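Local coordinates for protein ribonuclease-like 3 (Danio rerio, PDB 2VQ9) that cleaves RNA as a secreted member of the pancreatic ribonuclease family, promotes angiogenesis and kills bacteria independently of its nuclease activity, at residues G123-E135 / P139-V148. Sequence-based numbering, arbitrary orientation. Where two conformers were deposited one is given.
Unlike the reference sequence in segment 139-148: Ala-140 (reference Thr), Arg-144 (reference Lys).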
loop_
_atom_site.group_PDB
_atom_site.type_symbol
_atom_site.label_atom_id
_atom_site.label_comp_id
_atom_site.label_asym_id
_atom_site.label_seq_id
_atom_site.Cartn_x
_atom_site.Cartn_y
_atom_site.Cartn_z
ATOM N N GLY A 123 9.283 -0.692 10.702
ATOM C CA GLY A 123 8.313 0.250 10.146
ATOM C C GLY A 123 8.697 1.710 10.279
ATOM O O GLY A 123 9.320 2.137 11.281
ATOM N N LYS A 124 8.332 2.485 9.271
ATOM C CA LYS A 124 8.639 3.910 9.285
ATOM C C LYS A 124 7.443 4.710 8.780
ATOM O O LYS A 124 6.991 4.540 7.641
ATOM C CB LYS A 124 9.869 4.216 8.409
ATOM C CG LYS A 124 10.220 5.724 8.478
ATOM C CD LYS A 124 11.706 5.978 8.343
ATOM C CE LYS A 124 12.179 5.853 6.915
ATOM N NZ LYS A 124 13.567 6.381 6.800
ATOM N N GLU A 125 6.954 5.609 9.629
ATOM C CA GLU A 125 5.832 6.472 9.285
ATOM C C GLU A 125 6.319 7.703 8.543
ATOM O O GLU A 125 7.389 8.236 8.851
ATOM C CB GLU A 125 5.158 6.872 10.594
ATOM C CG GLU A 125 4.047 7.871 10.560
ATOM C CD GLU A 125 3.926 8.523 11.938
ATOM O OE1 GLU A 125 4.758 9.411 12.295
ATOM O OE2 GLU A 125 3.049 8.074 12.693
ATOM N N SER A 126 5.540 8.141 7.550
ATOM C CA SER A 126 5.735 9.456 6.926
ATOM C C SER A 126 4.377 9.984 6.465
ATOM O O SER A 126 3.408 9.227 6.379
ATOM C CB SER A 126 6.685 9.363 5.729
ATOM O OG SER A 126 6.203 8.423 4.795
ATOM N N SER A 127 4.316 11.284 6.170
ATOM C CA SER A 127 3.073 11.907 5.691
ATOM C C SER A 127 3.293 12.288 4.249
ATOM O O SER A 127 4.238 13.044 3.930
ATOM C CB SER A 127 2.683 13.139 6.525
ATOM O OG SER A 127 1.492 13.732 5.994
ATOM N N ARG A 128 2.474 11.740 3.356
ATOM C CA ARG A 128 2.738 11.940 1.920
ATOM C C ARG A 128 1.470 12.086 1.129
ATOM O O ARG A 128 0.424 11.634 1.550
ATOM C CB ARG A 128 3.503 10.740 1.326
ATOM C CG ARG A 128 4.628 10.123 2.181
ATOM C CD ARG A 128 5.591 9.281 1.335
ATOM N NE ARG A 128 6.828 8.966 2.075
ATOM C CZ ARG A 128 7.947 8.476 1.542
ATOM N NH1 ARG A 128 8.043 8.242 0.236
ATOM N NH2 ARG A 128 8.992 8.212 2.330
ATOM N N LYS A 129 1.567 12.675 -0.057
ATOM C CA LYS A 129 0.514 12.460 -1.042
ATOM C C LYS A 129 0.767 11.108 -1.702
ATOM O O LYS A 129 1.905 10.756 -2.054
ATOM C CB LYS A 129 0.519 13.563 -2.077
ATOM C CG LYS A 129 0.574 14.908 -1.444
ATOM C CD LYS A 129 -0.760 15.521 -1.263
ATOM C CE LYS A 129 -0.604 16.935 -1.785
ATOM N NZ LYS A 129 0.415 16.786 -2.885
ATOM N N ILE A 130 -0.289 10.327 -1.849
ATOM C CA ILE A 130 -0.112 8.982 -2.361
ATOM C C ILE A 130 -0.417 8.971 -3.853
ATOM O O ILE A 130 -1.306 9.699 -4.311
ATOM C CB ILE A 130 -0.990 7.966 -1.583
ATOM C CG1 ILE A 130 -2.482 8.303 -1.658
ATOM C CG2 ILE A 130 -0.537 7.897 -0.117
ATOM C CD1 ILE A 130 -3.419 7.138 -1.088
ATOM N N VAL A 131 0.328 8.145 -4.582
ATOM C CA VAL A 131 0.150 7.960 -6.002
ATOM C C VAL A 131 -0.319 6.531 -6.215
ATOM O O VAL A 131 0.380 5.564 -5.870
ATOM C CB VAL A 131 1.468 8.242 -6.786
ATOM C CG1 VAL A 131 1.231 8.093 -8.283
ATOM C CG2 VAL A 131 2.002 9.649 -6.433
ATOM N N VAL A 132 -1.511 6.409 -6.778
ATOM C CA VAL A 132 -2.141 5.122 -7.015
ATOM C C VAL A 132 -2.466 4.996 -8.510
ATOM O O VAL A 132 -2.786 5.998 -9.150
ATOM C CB VAL A 132 -3.417 4.969 -6.090
ATOM C CG1 VAL A 132 -3.043 5.125 -4.594
ATOM C CG2 VAL A 132 -4.496 5.933 -6.480
ATOM N N ALA A 133 -2.347 3.784 -9.057
ATOM C CA ALA A 133 -2.929 3.453 -10.353
ATOM C C ALA A 133 -4.389 3.125 -10.163
ATOM O O ALA A 133 -4.774 2.329 -9.283
ATOM C CB ALA A 133 -2.189 2.284 -11.022
ATOM N N CYS A 134 -5.212 3.742 -10.998
ATOM C CA CYS A 134 -6.650 3.591 -10.944
ATOM C C CYS A 134 -7.087 2.889 -12.210
ATOM O O CYS A 134 -6.689 3.275 -13.314
ATOM C CB CYS A 134 -7.336 4.962 -10.899
ATOM S SG CYS A 134 -6.965 5.945 -9.437
ATOM N N GLU A 135 -7.884 1.850 -12.043
ATOM C CA GLU A 135 -8.507 1.178 -13.172
ATOM C C GLU A 135 -9.953 1.583 -13.088
ATOM O O GLU A 135 -10.726 1.030 -12.305
ATOM C CB GLU A 135 -8.280 -0.329 -13.084
ATOM C CG GLU A 135 -6.784 -0.627 -13.177
ATOM C CD GLU A 135 -6.438 -2.073 -13.449
ATOM O OE1 GLU A 135 -7.361 -2.871 -13.737
ATOM O OE2 GLU A 135 -5.225 -2.396 -13.383
ATOM N N PRO A 139 -8.798 1.683 -7.188
ATOM C CA PRO A 139 -7.347 1.622 -7.008
ATOM C C PRO A 139 -6.835 0.206 -7.265
ATOM O O PRO A 139 -7.428 -0.764 -6.795
ATOM C CB PRO A 139 -7.131 1.989 -5.525
ATOM C CG PRO A 139 -8.427 2.314 -4.971
ATOM C CD PRO A 139 -9.513 1.949 -5.923
ATOM N N ALA A 140 -5.733 0.100 -7.995
ATOM C CA ALA A 140 -5.183 -1.182 -8.394
ATOM C C ALA A 140 -3.747 -1.413 -7.938
ATOM O O ALA A 140 -3.346 -2.553 -7.779
ATOM C CB ALA A 140 -5.277 -1.335 -9.910
ATOM N N HIS A 141 -2.971 -0.340 -7.753
ATOM C CA HIS A 141 -1.543 -0.428 -7.450
ATOM C C HIS A 141 -1.122 0.789 -6.650
ATOM O O HIS A 141 -1.612 1.896 -6.894
ATOM C CB HIS A 141 -0.739 -0.472 -8.768
ATOM C CG HIS A 141 0.746 -0.379 -8.603
ATOM N ND1 HIS A 141 1.498 -1.377 -8.019
ATOM C CD2 HIS A 141 1.626 0.575 -8.991
ATOM C CE1 HIS A 141 2.773 -1.032 -8.034
ATOM N NE2 HIS A 141 2.877 0.152 -8.610
ATOM N N TYR A 142 -0.236 0.569 -5.681
ATOM C CA TYR A 142 0.415 1.662 -4.960
ATOM C C TYR A 142 1.733 1.938 -5.675
ATOM O O TYR A 142 2.653 1.116 -5.675
ATOM C CB TYR A 142 0.646 1.333 -3.472
ATOM C CG TYR A 142 1.247 2.476 -2.667
ATOM C CD1 TYR A 142 0.446 3.505 -2.174
ATOM C CD2 TYR A 142 2.612 2.519 -2.384
ATOM C CE1 TYR A 142 0.991 4.564 -1.446
ATOM C CE2 TYR A 142 3.170 3.582 -1.646
ATOM C CZ TYR A 142 2.343 4.594 -1.177
ATOM O OH TYR A 142 2.859 5.648 -0.471
ATOM N N GLU A 143 1.804 3.102 -6.298
ATOM C CA GLU A 143 2.959 3.424 -7.128
ATOM C C GLU A 143 4.041 3.975 -6.217
ATOM O O GLU A 143 5.165 3.439 -6.164
ATOM C CB GLU A 143 2.552 4.397 -8.234
ATOM C CG GLU A 143 3.714 4.924 -9.113
ATOM C CD GLU A 143 4.293 3.882 -10.057
ATOM O OE1 GLU A 143 3.590 2.899 -10.381
ATOM O OE2 GLU A 143 5.461 4.063 -10.499
ATOM N N ARG A 144 3.700 5.024 -5.472
ATOM C CA ARG A 144 4.645 5.654 -4.576
ATOM C C ARG A 144 3.968 6.682 -3.681
ATOM O O ARG A 144 2.776 6.993 -3.847
ATOM C CB ARG A 144 5.793 6.308 -5.367
ATOM C CG ARG A 144 5.402 7.550 -6.132
ATOM C CD ARG A 144 6.624 8.069 -6.892
ATOM N NE ARG A 144 6.378 9.404 -7.423
ATOM C CZ ARG A 144 5.714 9.662 -8.552
ATOM N NH1 ARG A 144 5.226 8.663 -9.296
ATOM N NH2 ARG A 144 5.547 10.924 -8.938
ATOM N N GLY A 145 4.733 7.207 -2.727
ATOM C CA GLY A 145 4.270 8.328 -1.935
ATOM C C GLY A 145 5.300 9.409 -2.077
ATOM O O GLY A 145 6.510 9.135 -2.024
ATOM N N VAL A 146 4.824 10.635 -2.253
ATOM C CA VAL A 146 5.712 11.792 -2.417
ATOM C C VAL A 146 5.531 12.803 -1.300
ATOM O O VAL A 146 4.473 12.853 -0.652
ATOM C CB VAL A 146 5.488 12.468 -3.801
ATOM C CG1 VAL A 146 5.621 11.424 -4.886
ATOM C CG2 VAL A 146 4.108 13.163 -3.867
ATOM N N ILE A 147 6.565 13.602 -1.065
ATOM C CA ILE A 147 6.450 14.737 -0.157
ATOM C C ILE A 147 6.721 16.022 -0.918
ATOM O O ILE A 147 7.777 16.164 -1.558
ATOM C CB ILE A 147 7.392 14.639 1.101
ATOM C CG1 ILE A 147 7.120 13.334 1.865
ATOM C CG2 ILE A 147 7.226 15.891 2.014
ATOM C CD1 ILE A 147 7.959 13.119 3.109
ATOM N N VAL A 148 5.703 16.885 -0.912
ATOM C CA VAL A 148 5.812 18.351 -1.063
ATOM C C VAL A 148 6.747 18.858 -2.157
ATOM O O VAL A 148 6.983 20.073 -2.300
ATOM C CB VAL A 148 6.119 19.032 0.315
ATOM C CG1 VAL A 148 6.490 20.470 0.138
ATOM C CG2 VAL A 148 4.886 18.940 1.278
ATOM O OXT VAL A 148 7.281 18.061 -2.947
#
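Val-131 lies at the middle of an antiparallel ladder and meets two residues of the opposite strand at once. Val-131 O accepts a hydrogen bond from Glu-143 N (2.9 Å) and a weak one from Arg-144 N, while Val-131 N donates to Arg-144 O (2.8 Å). Branched at CB, it suits a strand, and its two methyls serve one neighbour each: CG1, anti to the backbone N (chi1 -178°), runs alongside Glu-143 CB, and CG2 lies over one face of the Arg-144 guanidinium. Ala-133 likewise faces both Ala-140 and His-141, and Ala-133 CB, a small group, packs 3.8 Å from His-141 CB. At the other end, Lys-129 and Val-146 exchange two backbone hydrogen bonds. Beside them the extended Arg-128 reaches over Gly-145, where the lack of a side chain leaves room, and Arg-128 NH1 donates a hydrogen bond to Gly-145 O (2.9 Å) from above the carbonyl plane; Arg-128 NE donates another to Ser-126 OG, which helps fix the guanidinium. On the face that carries Ile-130, Val-132 and Tyr-142, Ile-130 CG2 meets the edge of the Tyr-142 ring at CE1 (3.9 Å), and Phe-33 of helix 27-37 touches Val-132, Pro-139 and Tyr-142. The Tyr-142 ring also meets that of His-37, the catalytic proton acceptor, while Cys-134 is tied to Cys-83 by a disulfide. Two classic beta bulges thus shape the C-terminal hairpin of the ribonuclease A fold, whose second strand carries the catalytic proton donor His-141.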